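Local structure of Poly(Beta-D-mannuronate) lyase (Pseudopedobacter saltans, 7O79) at residues A[281-286]-A[310-315]; A[318-323]-A[355-360]; A[329-334]-A[370-375]. The protein probably cleaves alginate as a poly(beta-D-mannuronate) lyase of polysaccharide lyase family 6, built on a right-handed parallel beta-helix. One frame throughout, in Å; residues are numbered along the deposited sequence.

Contact 1: A[281-286]-A[310-315]; sequences ILICGE and PRYGHV
R311 holds the E286 carboxylate twice, with its backbone N and with its guanidinium, and this double hold marks the tight end of the contact. R311 N reaches E286 OE1 at 2.7 Å, coming from above the carboxylate plane. The salt bridge runs from R311 NH1 to E286 OE2 at 2.9 Å and uses the syn lone pair of that oxygen; the two flat groups stand nearly perpendicular, 87° apart. With CG anti to the backbone N (chi1 -171°) and the chain extended beyond it, the E286 carboxylate is carried across the R311 side chain. Backbone atoms close the same end: E286 N donates to Y312 O at 2.9 Å, and the CA of G285 lies 3.8 Å from that of H314, so the two backbones touch directly.

Toward V315 the segments are held less directly. A water takes a hydrogen from V315 N and gives one to I283 O, while V315 CG2 comes to 3.2 Å from I283 O. Farther along, I283 CD1 lies over one face of the Y312 ring, 4.2 Å from its centroid and 27° off the normal, a CH-pi contact; R235 makes a cation-pi contact with the same ring.

The strand 280-283 of the beta-helix thus passes into a loop joined to the one that precedes strand 319-328. R311 NH2 bonds to E297 O, which holds the guanidinium. Q347 N adds a second partner to E286 OE2, so R311 N, R311 NH1 and Q347 N all donate to the buried carboxylate and together fix its position and rotation.

Contact 2: A[318-323]-A[355-360]; sequences GLYVNN and NTITHN
The backbone oxygen of Y320 is gripped by N360 ND2 at 3.1 Å, a nearly straight bond lying in the N360 amide plane, and more weakly by T358 N. These residues belong to adjacent parallel strands of the beta-helix, 319-328 and 356-364; the axes of 319-321 and 356-358 run 4.8 Å apart and 1° from parallel. Sound backbone bonds lie at the start of the pairing: Y320 N reaches T356 O at 2.7 Å, and T356 N donates to G318 O.

Asparagines extend the bonding at both ends. N355 OD1 accepts from G318 N and lies at the edge of the Y320 ring, while N355 ND2 turns to V315 O. At the other end N323 and N360 lie side by side, amide planes 5° apart, in a row of asparagines bonded along the coil, as known from parallel beta-helices. N395 continues it, bonding N360 N and I357 O as N360 bonds N323 N and Y320 O. N360 OD1 takes N323 N and, weakly, N323 ND2, whose stronger partner is V267 O. With N360 CG beside its own backbone N (chi1 -63°), the amide spans from Y320 O to N323 N.

L319, V321, T356 and T358 share the opposite face from Y320 and I357. There V321 CG2 meets T356 CG2 at 4.0 Å, and T358 OG1 lies 2.9 Å from H359 ND1, in the imidazole plane.

Contact 3: A[329-334]-A[370-375]; sequences GGAGIN and AIQATS
Q372 and N334 lie side by side on neighbouring parallel strands and point the same way, but their amide planes are turned 62° apart. A water joins the two amides: it donates to N334 OD1 at 2.8 Å and accepts from Q372 NE2, also at 2.8 Å. Its second hydrogen goes to T374 OG1, which also bonds to G336 O. Q372 gets there by extending fully, CG anti to the backbone N (chi1 169°), and its OE1 passes 3.7 Å from A331 CB.

I333, the third residue with much surface buried here, works mainly through its backbone. I333 N donates to A370 O at 2.7 Å, and I333 O receives Q372 N at 2.8 Å, the latter nearly head-on to the carbonyl (C=O...N angle 173°). The register is therefore I333 opposite I371 and N334 opposite Q372, with CA atoms 4.8 Å apart.

Both isoleucines project to the other face from the amides, where I333 touches I357 of strand 356-364, and I371 touches I362 of that strand and L392 of strand 391-397. Strand 371-373 is the last of the parallel strands stacked along this face of the beta-helix, and strand 333-337 lies between it and strand 280-283.

How the contacts relate
All three contacts lie toward one end of the beta-helix and touch one another. Contact 1 is the most buried; contacts 2 and 3 are partly buried pairings of parallel strands on different sheets of the coil. Strands 280-283 and 333-337 are neighbours, and L282 N bonds to N334 O, tying contact 1 to contact 3. Between contacts 2 and 3, I357 CG2 packs on I333 CD1 inside the coil, while L282 of contact 1 meets both Y320 and I357. The chemistry follows the place: loops in contact 1 use a salt bridge, contact 2 relies on asparagine amides beside backbone bonds, and a water links backbone atoms in contact 1 but side chains in contact 3.

Contact 1: A[281-286]-A[310-315]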
ATOM      1  N   ILE A 281      15.604   2.767  -0.463  1.00 19.70           N
ATOM      2  CA  ILE A 281      16.251   2.247   0.737  1.00 18.21           C
ATOM      3  C   ILE A 281      16.174   0.733   0.704  1.00 19.53           C
ATOM      4  O   ILE A 281      15.078   0.166   0.671  1.00 22.62           O
ATOM      5  CB  ILE A 281      15.613   2.782   2.020  1.00 21.38           C
ATOM      6  CG1 ILE A 281      15.796   4.304   2.130  1.00 19.61           C
ATOM      7  CG2 ILE A 281      16.182   2.042   3.251  1.00 19.35           C
ATOM      8  CD1 ILE A 281      14.835   4.957   3.153  1.00 17.60           C
ATOM      9  N   LEU A 282      17.334   0.083   0.719  1.00 20.03           N
ATOM     10  CA  LEU A 282      17.438  -1.358   0.907  1.00 20.08           C
ATOM     11  C   LEU A 282      17.866  -1.564   2.354  1.00 20.94           C
ATOM     12  O   LEU A 282      19.013  -1.267   2.706  1.00 21.24           O
ATOM     13  CB  LEU A 282      18.463  -1.949  -0.053  1.00 19.08           C
ATOM     14  CG  LEU A 282      18.202  -1.649  -1.530  1.00 22.01           C
ATOM     15  CD1 LEU A 282      19.077  -2.542  -2.375  1.00 24.75           C
ATOM     16  CD2 LEU A 282      16.737  -1.799  -1.891  1.00 19.93           C
ATOM     17  N   ILE A 283      16.948  -2.043   3.204  1.00 19.20           N
ATOM     18  CA  ILE A 283      17.212  -2.043   4.644  1.00 21.66           C
ATOM     19  C   ILE A 283      17.998  -3.292   5.031  1.00 24.40           C
ATOM     20  O   ILE A 283      17.958  -4.322   4.346  1.00 24.19           O
ATOM     21  CB  ILE A 283      15.893  -1.919   5.442  1.00 24.89           C
ATOM     22  CG1 ILE A 283      16.154  -1.312   6.835  1.00 27.78           C
ATOM     23  CG2 ILE A 283      15.195  -3.258   5.535  1.00 24.38           C
ATOM     24  CD1 ILE A 283      14.920  -0.781   7.544  1.00 27.23           C
ATOM     25  N   CYS A 284      18.744  -3.204   6.128  1.00 22.18           N
ATOM     26  CA  CYS A 284      19.520  -4.351   6.580  1.00 22.51           C
ATOM     27  C   CYS A 284      18.606  -5.392   7.221  1.00 21.92           C
ATOM     28  O   CYS A 284      17.660  -5.060   7.942  1.00 22.41           O
ATOM     29  CB  CYS A 284      20.595  -3.920   7.580  1.00 22.93           C
ATOM     30  SG  CYS A 284      21.869  -2.823   6.926  1.00 28.45           S
ATOM     31  N   GLY A 285      18.881  -6.648   6.948  1.00 21.53           N
ATOM     32  CA  GLY A 285      18.084  -7.714   7.512  1.00 20.45           C
ATOM     33  C   GLY A 285      18.625  -8.153   8.856  1.00 22.64           C
ATOM     34  O   GLY A 285      19.746  -7.811   9.248  1.00 20.96           O
ATOM     35  N   GLU A 286      17.820  -8.949   9.551  1.00 19.92           N
ATOM     36  CA  GLU A 286      18.199  -9.473  10.855  1.00 22.16           C
ATOM     37  C   GLU A 286      18.694 -10.910  10.767  1.00 22.33           C
ATOM     38  O   GLU A 286      18.018 -11.775  10.203  1.00 23.79           O
ATOM     39  CB  GLU A 286      17.038  -9.395  11.842  1.00 21.82           C
ATOM     40  CG  GLU A 286      17.546  -9.733  13.230  1.00 21.98           C
ATOM     41  CD  GLU A 286      16.520  -9.575  14.312  1.00 24.96           C
ATOM     42  OE1 GLU A 286      15.373 -10.055  14.159  1.00 23.38           O
ATOM     43  OE2 GLU A 286      16.896  -8.989  15.339  1.00 23.58           O
ATOM     44  N   PRO A 310      12.958 -13.016  11.445  1.00 25.10           N
ATOM     45  CA  PRO A 310      13.740 -11.782  11.564  1.00 22.03           C
ATOM     46  C   PRO A 310      12.822 -10.587  11.705  1.00 24.15           C
ATOM     47  O   PRO A 310      11.689 -10.582  11.214  1.00 23.53           O
ATOM     48  CB  PRO A 310      14.547 -11.717  10.257  1.00 25.59           C
ATOM     49  CG  PRO A 310      14.039 -12.775   9.382  1.00 27.68           C
ATOM     50  CD  PRO A 310      13.005 -13.585  10.083  1.00 26.88           C
ATOM     51  N   ARG A 311      13.338  -9.566  12.403  1.00 21.02           N
ATOM     52  CA  ARG A 311      12.668  -8.271  12.447  1.00 24.10           C
ATOM     53  C   ARG A 311      12.534  -7.676  11.046  1.00 24.35           C
ATOM     54  O   ARG A 311      11.499  -7.086  10.714  1.00 23.97           O
ATOM     55  CB  ARG A 311      13.440  -7.315  13.360  1.00 23.98           C
ATOM     56  CG  ARG A 311      13.165  -7.532  14.871  1.00 20.01           C
ATOM     57  CD  ARG A 311      14.259  -6.879  15.708  1.00 18.72           C
ATOM     58  NE  ARG A 311      13.891  -6.913  17.126  1.00 26.71           N
ATOM     59  CZ  ARG A 311      14.199  -7.907  17.955  1.00 26.69           C
ATOM     60  NH1 ARG A 311      14.915  -8.940  17.522  1.00 21.50           N
ATOM     61  NH2 ARG A 311      13.803  -7.865  19.219  1.00 23.37           N
ATOM     62  N   TYR A 312      13.580  -7.811  10.221  1.00 25.30           N
ATOM     63  CA  TYR A 312      13.579  -7.380   8.817  1.00 25.21           C
ATOM     64  C   TYR A 312      14.204  -8.477   7.957  1.00 21.51           C
ATOM     65  O   TYR A 312      15.247  -9.024   8.319  1.00 23.65           O
ATOM     66  CB  TYR A 312      14.354  -6.053   8.629  1.00 22.54           C
ATOM     67  CG  TYR A 312      13.644  -4.861   9.246  1.00 26.71           C
ATOM     68  CD1 TYR A 312      13.799  -4.567  10.600  1.00 27.59           C
ATOM     69  CD2 TYR A 312      12.797  -4.052   8.488  1.00 24.72           C
ATOM     70  CE1 TYR A 312      13.132  -3.508  11.189  1.00 27.17           C
ATOM     71  CE2 TYR A 312      12.138  -2.970   9.064  1.00 26.56           C
ATOM     72  CZ  TYR A 312      12.313  -2.710  10.424  1.00 29.38           C
ATOM     73  OH  TYR A 312      11.680  -1.649  11.031  1.00 29.71           O
ATOM     74  N   GLY A 313      13.572  -8.803   6.831  1.00 22.65           N
ATOM     75  CA  GLY A 313      14.159  -9.775   5.913  1.00 23.99           C
ATOM     76  C   GLY A 313      15.388  -9.238   5.187  1.00 22.21           C
ATOM     77  O   GLY A 313      15.425  -8.094   4.731  1.00 21.72           O
ATOM     78  N   HIS A 314      16.408 -10.089   5.082  1.00 22.86           N
ATOM     79  CA  HIS A 314      17.612  -9.783   4.320  1.00 24.72           C
ATOM     80  C   HIS A 314      17.233  -9.398   2.888  1.00 24.16           C
ATOM     81  O   HIS A 314      16.429 -10.079   2.252  1.00 22.41           O
ATOM     82  CB  HIS A 314      18.509 -11.029   4.326  1.00 26.71           C
ATOM     83  CG  HIS A 314      19.927 -10.785   3.916  1.00 27.18           C
ATOM     84  ND1 HIS A 314      20.857 -11.800   3.843  1.00 30.56           N
ATOM     85  CD2 HIS A 314      20.586  -9.646   3.583  1.00 26.32           C
ATOM     86  CE1 HIS A 314      22.025 -11.299   3.481  1.00 29.43           C
ATOM     87  NE2 HIS A 314      21.886  -9.996   3.311  1.00 26.72           N
ATOM     88  N   VAL A 315      17.771  -8.282   2.392  1.00 22.61           N
ATOM     89  CA  VAL A 315      17.480  -7.837   1.026  1.00 23.29           C
ATOM     90  C   VAL A 315      18.484  -8.509   0.093  1.00 24.64           C
ATOM     91  O   VAL A 315      19.653  -8.104  -0.007  1.00 23.52           O
ATOM     92  CB  VAL A 315      17.511  -6.313   0.879  1.00 21.59           C
ATOM     93  CG1 VAL A 315      17.168  -5.920  -0.564  1.00 21.73           C
ATOM     94  CG2 VAL A 315      16.511  -5.640   1.820  1.00 21.04           C
TER
HETATM   95  O   HOH W   1      19.463  -6.545   3.603  1.00 20.83           O

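Contact 2: A[318-323]-A[355-360]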
ATOM      1  N   GLY A 318      17.350  -9.240  -5.542  1.00 22.89           N
ATOM      2  CA  GLY A 318      16.343  -8.363  -6.102  1.00 20.83           C
ATOM      3  C   GLY A 318      16.811  -7.664  -7.375  1.00 23.43           C
ATOM      4  O   GLY A 318      17.995  -7.651  -7.702  1.00 23.68           O
ATOM      5  N   LEU A 319      15.846  -7.082  -8.093  1.00 21.61           N
ATOM      6  CA  LEU A 319      16.114  -6.322  -9.312  1.00 23.70           C
ATOM      7  C   LEU A 319      15.730  -4.869  -9.060  1.00 21.70           C
ATOM      8  O   LEU A 319      14.550  -4.560  -8.868  1.00 21.37           O
ATOM      9  CB  LEU A 319      15.327  -6.894 -10.492  1.00 22.94           C
ATOM     10  CG  LEU A 319      15.753  -6.442 -11.890  1.00 33.35           C
ATOM     11  CD1 LEU A 319      17.079  -7.099 -12.308  1.00 27.56           C
ATOM     12  CD2 LEU A 319      14.648  -6.752 -12.901  1.00 36.14           C
ATOM     13  N   TYR A 320      16.716  -3.973  -9.076  1.00 21.36           N
ATOM     14  CA  TYR A 320      16.516  -2.552  -8.784  1.00 19.88           C
ATOM     15  C   TYR A 320      17.077  -1.755  -9.965  1.00 20.48           C
ATOM     16  O   TYR A 320      18.179  -1.225  -9.862  1.00 19.92           O
ATOM     17  CB  TYR A 320      17.200  -2.175  -7.441  1.00 16.81           C
ATOM     18  CG  TYR A 320      16.640  -2.975  -6.277  1.00 22.91           C
ATOM     19  CD1 TYR A 320      15.457  -2.592  -5.654  1.00 19.08           C
ATOM     20  CD2 TYR A 320      17.269  -4.136  -5.836  1.00 20.06           C
ATOM     21  CE1 TYR A 320      14.926  -3.340  -4.590  1.00 22.47           C
ATOM     22  CE2 TYR A 320      16.738  -4.894  -4.770  1.00 21.40           C
ATOM     23  CZ  TYR A 320      15.563  -4.489  -4.170  1.00 22.08           C
ATOM     24  OH  TYR A 320      15.039  -5.222  -3.120  1.00 20.68           O
ATOM     25  N   VAL A 321      16.311  -1.673 -11.070  1.00 20.58           N
ATOM     26  CA  VAL A 321      16.848  -1.287 -12.376  1.00 23.41           C
ATOM     27  C   VAL A 321      15.970  -0.225 -13.023  1.00 23.86           C
ATOM     28  O   VAL A 321      14.752  -0.184 -12.815  1.00 20.86           O
ATOM     29  CB  VAL A 321      16.982  -2.524 -13.318  1.00 25.04           C
ATOM     30  CG1 VAL A 321      17.581  -2.139 -14.652  1.00 29.81           C
ATOM     31  CG2 VAL A 321      17.890  -3.554 -12.696  1.00 24.42           C
ATOM     32  N   ASN A 322      16.603   0.646 -13.820  1.00 21.74           N
ATOM     33  CA  ASN A 322      15.882   1.598 -14.669  1.00 23.47           C
ATOM     34  C   ASN A 322      14.926   2.477 -13.882  1.00 24.24           C
ATOM     35  O   ASN A 322      13.799   2.732 -14.319  1.00 23.12           O
ATOM     36  CB  ASN A 322      15.125   0.882 -15.781  1.00 27.34           C
ATOM     37  CG  ASN A 322      16.050   0.293 -16.806  1.00 32.28           C
ATOM     38  OD1 ASN A 322      16.090  -0.916 -16.998  1.00 32.67           O
ATOM     39  ND2 ASN A 322      16.806   1.158 -17.482  1.00 32.84           N
ATOM     40  N   ASN A 323      15.363   2.927 -12.711  1.00 21.40           N
ATOM     41  CA  ASN A 323      14.614   3.904 -11.935  1.00 22.08           C
ATOM     42  C   ASN A 323      15.285   5.267 -12.041  1.00 23.13           C
ATOM     43  O   ASN A 323      16.454   5.382 -12.410  1.00 21.57           O
ATOM     44  CB  ASN A 323      14.515   3.485 -10.463  1.00 20.87           C
ATOM     45  CG  ASN A 323      13.850   2.117 -10.275  1.00 21.98           C
ATOM     46  OD1 ASN A 323      12.624   1.995 -10.373  1.00 21.78           O
ATOM     47  ND2 ASN A 323      14.657   1.087  -9.991  1.00 19.79           N
ATOM     48  N   ASN A 355      22.028  -8.321  -5.132  1.00 21.55           N
ATOM     49  CA  ASN A 355      21.006  -7.554  -5.834  1.00 21.24           C
ATOM     50  C   ASN A 355      21.593  -6.888  -7.073  1.00 22.48           C
ATOM     51  O   ASN A 355      22.747  -6.460  -7.079  1.00 26.38           O
ATOM     52  CB  ASN A 355      20.403  -6.475  -4.939  1.00 19.68           C
ATOM     53  CG  ASN A 355      19.828  -7.049  -3.649  1.00 22.42           C
ATOM     54  OD1 ASN A 355      18.780  -7.711  -3.648  1.00 20.16           O
ATOM     55  ND2 ASN A 355      20.535  -6.825  -2.556  1.00 22.27           N
ATOM     56  N   THR A 356      20.763  -6.734  -8.090  1.00 23.01           N
ATOM     57  CA  THR A 356      21.132  -6.007  -9.302  1.00 21.03           C
ATOM     58  C   THR A 356      20.618  -4.568  -9.206  1.00 23.18           C
ATOM     59  O   THR A 356      19.410  -4.328  -9.248  1.00 21.54           O
ATOM     60  CB  THR A 356      20.585  -6.740 -10.519  1.00 24.44           C
ATOM     61  OG1 THR A 356      21.199  -8.040 -10.575  1.00 21.91           O
ATOM     62  CG2 THR A 356      20.898  -5.969 -11.818  1.00 26.71           C
ATOM     63  N   ILE A 357      21.549  -3.623  -9.055  1.00 20.15           N
ATOM     64  CA  ILE A 357      21.265  -2.205  -8.859  1.00 23.53           C
ATOM     65  C   ILE A 357      21.944  -1.445  -9.992  1.00 25.73           C
ATOM     66  O   ILE A 357      23.069  -0.963  -9.826  1.00 23.95           O
ATOM     67  CB  ILE A 357      21.780  -1.727  -7.487  1.00 24.73           C
ATOM     68  CG1 ILE A 357      21.381  -2.744  -6.396  1.00 22.79           C
ATOM     69  CG2 ILE A 357      21.289  -0.286  -7.192  1.00 24.54           C
ATOM     70  CD1 ILE A 357      22.077  -2.542  -5.043  1.00 23.90           C
ATOM     71  N   THR A 358      21.292  -1.370 -11.158  1.00 22.73           N
ATOM     72  CA  THR A 358      21.933  -0.847 -12.369  1.00 26.50           C
ATOM     73  C   THR A 358      20.967   0.024 -13.160  1.00 23.98           C
ATOM     74  O   THR A 358      19.754  -0.036 -12.974  1.00 21.36           O
ATOM     75  CB  THR A 358      22.409  -1.952 -13.319  1.00 23.93           C
ATOM     76  OG1 THR A 358      21.276  -2.688 -13.787  1.00 26.53           O
ATOM     77  CG2 THR A 358      23.374  -2.894 -12.639  1.00 27.30           C
ATOM     78  N   HIS A 359      21.533   0.831 -14.064  1.00 24.54           N
ATOM     79  CA  HIS A 359      20.756   1.627 -15.009  1.00 23.38           C
ATOM     80  C   HIS A 359      19.792   2.585 -14.314  1.00 24.38           C
ATOM     81  O   HIS A 359      18.700   2.864 -14.805  1.00 22.02           O
ATOM     82  CB  HIS A 359      20.032   0.723 -16.009  1.00 23.84           C
ATOM     83  CG  HIS A 359      20.967  -0.119 -16.818  1.00 29.07           C
ATOM     84  ND1 HIS A 359      21.481  -1.317 -16.366  1.00 31.54           N
ATOM     85  CD2 HIS A 359      21.506   0.082 -18.045  1.00 31.47           C
ATOM     86  CE1 HIS A 359      22.280  -1.826 -17.289  1.00 30.11           C
ATOM     87  NE2 HIS A 359      22.313  -0.996 -18.316  1.00 31.12           N
ATOM     88  N   ASN A 360      20.234   3.157 -13.202  1.00 23.03           N
ATOM     89  CA  ASN A 360      19.455   4.138 -12.465  1.00 23.69           C
ATOM     90  C   ASN A 360      20.019   5.532 -12.709  1.00 23.92           C
ATOM     91  O   ASN A 360      21.225   5.697 -12.908  1.00 21.15           O
ATOM     92  CB  ASN A 360      19.482   3.814 -10.966  1.00 18.95           C
ATOM     93  CG  ASN A 360      18.831   2.471 -10.669  1.00 21.98           C
ATOM     94  OD1 ASN A 360      17.612   2.314 -10.810  1.00 21.42           O
ATOM     95  ND2 ASN A 360      19.647   1.480 -10.298  1.00 20.12           N
TER

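Contact 3: A[329-334]-A[370-375]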
ATOM      1  N   GLY A 329      16.371  14.756  -1.103  1.00 26.30           N
ATOM      2  CA  GLY A 329      17.038  15.374   0.025  1.00 25.71           C
ATOM      3  C   GLY A 329      17.924  14.460   0.833  1.00 26.96           C
ATOM      4  O   GLY A 329      18.723  14.951   1.640  1.00 28.96           O
ATOM      5  N   GLY A 330      17.802  13.148   0.647  1.00 26.92           N
ATOM      6  CA  GLY A 330      18.648  12.189   1.335  1.00 24.13           C
ATOM      7  C   GLY A 330      19.597  11.522   0.365  1.00 26.02           C
ATOM      8  O   GLY A 330      20.109  12.182  -0.546  1.00 28.53           O
ATOM      9  N   ALA A 331      19.848  10.225   0.537  1.00 25.24           N
ATOM     10  CA  ALA A 331      20.679   9.496  -0.405  1.00 23.36           C
ATOM     11  C   ALA A 331      19.837   9.072  -1.605  1.00 24.22           C
ATOM     12  O   ALA A 331      18.624   8.912  -1.507  1.00 25.80           O
ATOM     13  CB  ALA A 331      21.308   8.266   0.271  1.00 24.49           C
ATOM     14  N   GLY A 332      20.484   8.904  -2.752  1.00 22.82           N
ATOM     15  CA  GLY A 332      19.735   8.432  -3.904  1.00 21.43           C
ATOM     16  C   GLY A 332      19.320   6.987  -3.709  1.00 25.09           C
ATOM     17  O   GLY A 332      18.131   6.639  -3.708  1.00 24.12           O
ATOM     18  N   ILE A 333      20.314   6.126  -3.547  1.00 21.98           N
ATOM     19  CA  ILE A 333      20.096   4.728  -3.220  1.00 23.08           C
ATOM     20  C   ILE A 333      20.893   4.440  -1.960  1.00 25.17           C
ATOM     21  O   ILE A 333      22.112   4.657  -1.928  1.00 24.15           O
ATOM     22  CB  ILE A 333      20.498   3.790  -4.368  1.00 24.02           C
ATOM     23  CG1 ILE A 333      19.733   4.188  -5.643  1.00 22.53           C
ATOM     24  CG2 ILE A 333      20.241   2.325  -3.977  1.00 23.65           C
ATOM     25  CD1 ILE A 333      19.985   3.312  -6.881  1.00 18.10           C
ATOM     26  N   ASN A 334      20.200   4.002  -0.916  1.00 20.12           N
ATOM     27  CA  ASN A 334      20.814   3.673   0.362  1.00 21.39           C
ATOM     28  C   ASN A 334      20.865   2.148   0.447  1.00 24.54           C
ATOM     29  O   ASN A 334      19.843   1.496   0.678  1.00 20.24           O
ATOM     30  CB  ASN A 334      20.014   4.315   1.490  1.00 23.02           C
ATOM     31  CG  ASN A 334      20.597   4.045   2.875  1.00 28.14           C
ATOM     32  OD1 ASN A 334      21.685   3.508   3.020  1.00 30.95           O
ATOM     33  ND2 ASN A 334      19.869   4.444   3.894  1.00 29.56           N
ATOM     34  N   ALA A 370      24.711   9.907  -3.751  1.00 21.94           N
ATOM     35  CA  ALA A 370      23.836   9.351  -4.783  1.00 26.03           C
ATOM     36  C   ALA A 370      23.650   7.850  -4.579  1.00 24.17           C
ATOM     37  O   ALA A 370      22.530   7.327  -4.638  1.00 23.46           O
ATOM     38  CB  ALA A 370      24.401   9.633  -6.174  1.00 23.07           C
ATOM     39  N   ILE A 371      24.743   7.135  -4.359  1.00 25.57           N
ATOM     40  CA  ILE A 371      24.696   5.763  -3.882  1.00 26.34           C
ATOM     41  C   ILE A 371      25.479   5.715  -2.582  1.00 28.15           C
ATOM     42  O   ILE A 371      26.627   6.170  -2.519  1.00 30.59           O
ATOM     43  CB  ILE A 371      25.249   4.770  -4.919  1.00 30.64           C
ATOM     44  CG1 ILE A 371      24.462   4.916  -6.221  1.00 29.94           C
ATOM     45  CG2 ILE A 371      25.143   3.351  -4.400  1.00 31.10           C
ATOM     46  CD1 ILE A 371      24.740   3.858  -7.203  1.00 32.07           C
ATOM     47  N   GLN A 372      24.830   5.230  -1.539  1.00 26.88           N
ATOM     48  CA  GLN A 372      25.391   5.174  -0.200  1.00 30.43           C
ATOM     49  C   GLN A 372      25.294   3.722   0.241  1.00 30.87           C
ATOM     50  O   GLN A 372      24.187   3.210   0.415  1.00 32.93           O
ATOM     51  CB  GLN A 372      24.603   6.089   0.726  1.00 29.30           C
ATOM     52  CG  GLN A 372      24.901   5.954   2.186  1.00 34.12           C
ATOM     53  CD  GLN A 372      24.069   6.913   2.994  1.00 39.33           C
ATOM     54  OE1 GLN A 372      24.034   8.121   2.717  1.00 44.98           O
ATOM     55  NE2 GLN A 372      23.362   6.385   3.989  1.00 45.82           N
ATOM     56  N   ALA A 373      26.435   3.053   0.406  1.00 26.07           N
ATOM     57  CA  ALA A 373      26.459   1.653   0.819  1.00 31.11           C
ATOM     58  C   ALA A 373      27.070   1.538   2.209  1.00 32.15           C
ATOM     59  O   ALA A 373      28.228   1.914   2.417  1.00 32.90           O
ATOM     60  CB  ALA A 373      27.233   0.798  -0.180  1.00 28.80           C
ATOM     61  N   THR A 374      26.298   1.022   3.158  1.00 28.04           N
ATOM     62  CA  THR A 374      26.828   0.851   4.504  1.00 31.97           C
ATOM     63  C   THR A 374      27.976  -0.156   4.490  1.00 34.40           C
ATOM     64  O   THR A 374      27.887  -1.218   3.864  1.00 32.44           O
ATOM     65  CB  THR A 374      25.723   0.407   5.457  1.00 31.66           C
ATOM     66  OG1 THR A 374      24.743   1.441   5.544  1.00 30.37           O
ATOM     67  CG2 THR A 374      26.278   0.169   6.844  1.00 30.63           C
ATOM     68  N   SER A 375      29.085   0.211   5.140  1.00 32.70           N
ATOM     69  CA  SER A 375      30.156  -0.763   5.176  1.00 37.27           C
ATOM     70  C   SER A 375      30.125  -1.531   6.494  1.00 38.58           C
ATOM     71  O   SER A 375      29.659  -1.010   7.513  1.00 35.00           O
ATOM     72  CB  SER A 375      31.510  -0.068   4.986  1.00 39.80           C
ATOM     73  OG  SER A 375      31.919   0.565   6.184  1.00 46.91           O
TER
HETATM   74  O   HOH W   2      23.742   3.820   4.909  1.00 39.92           O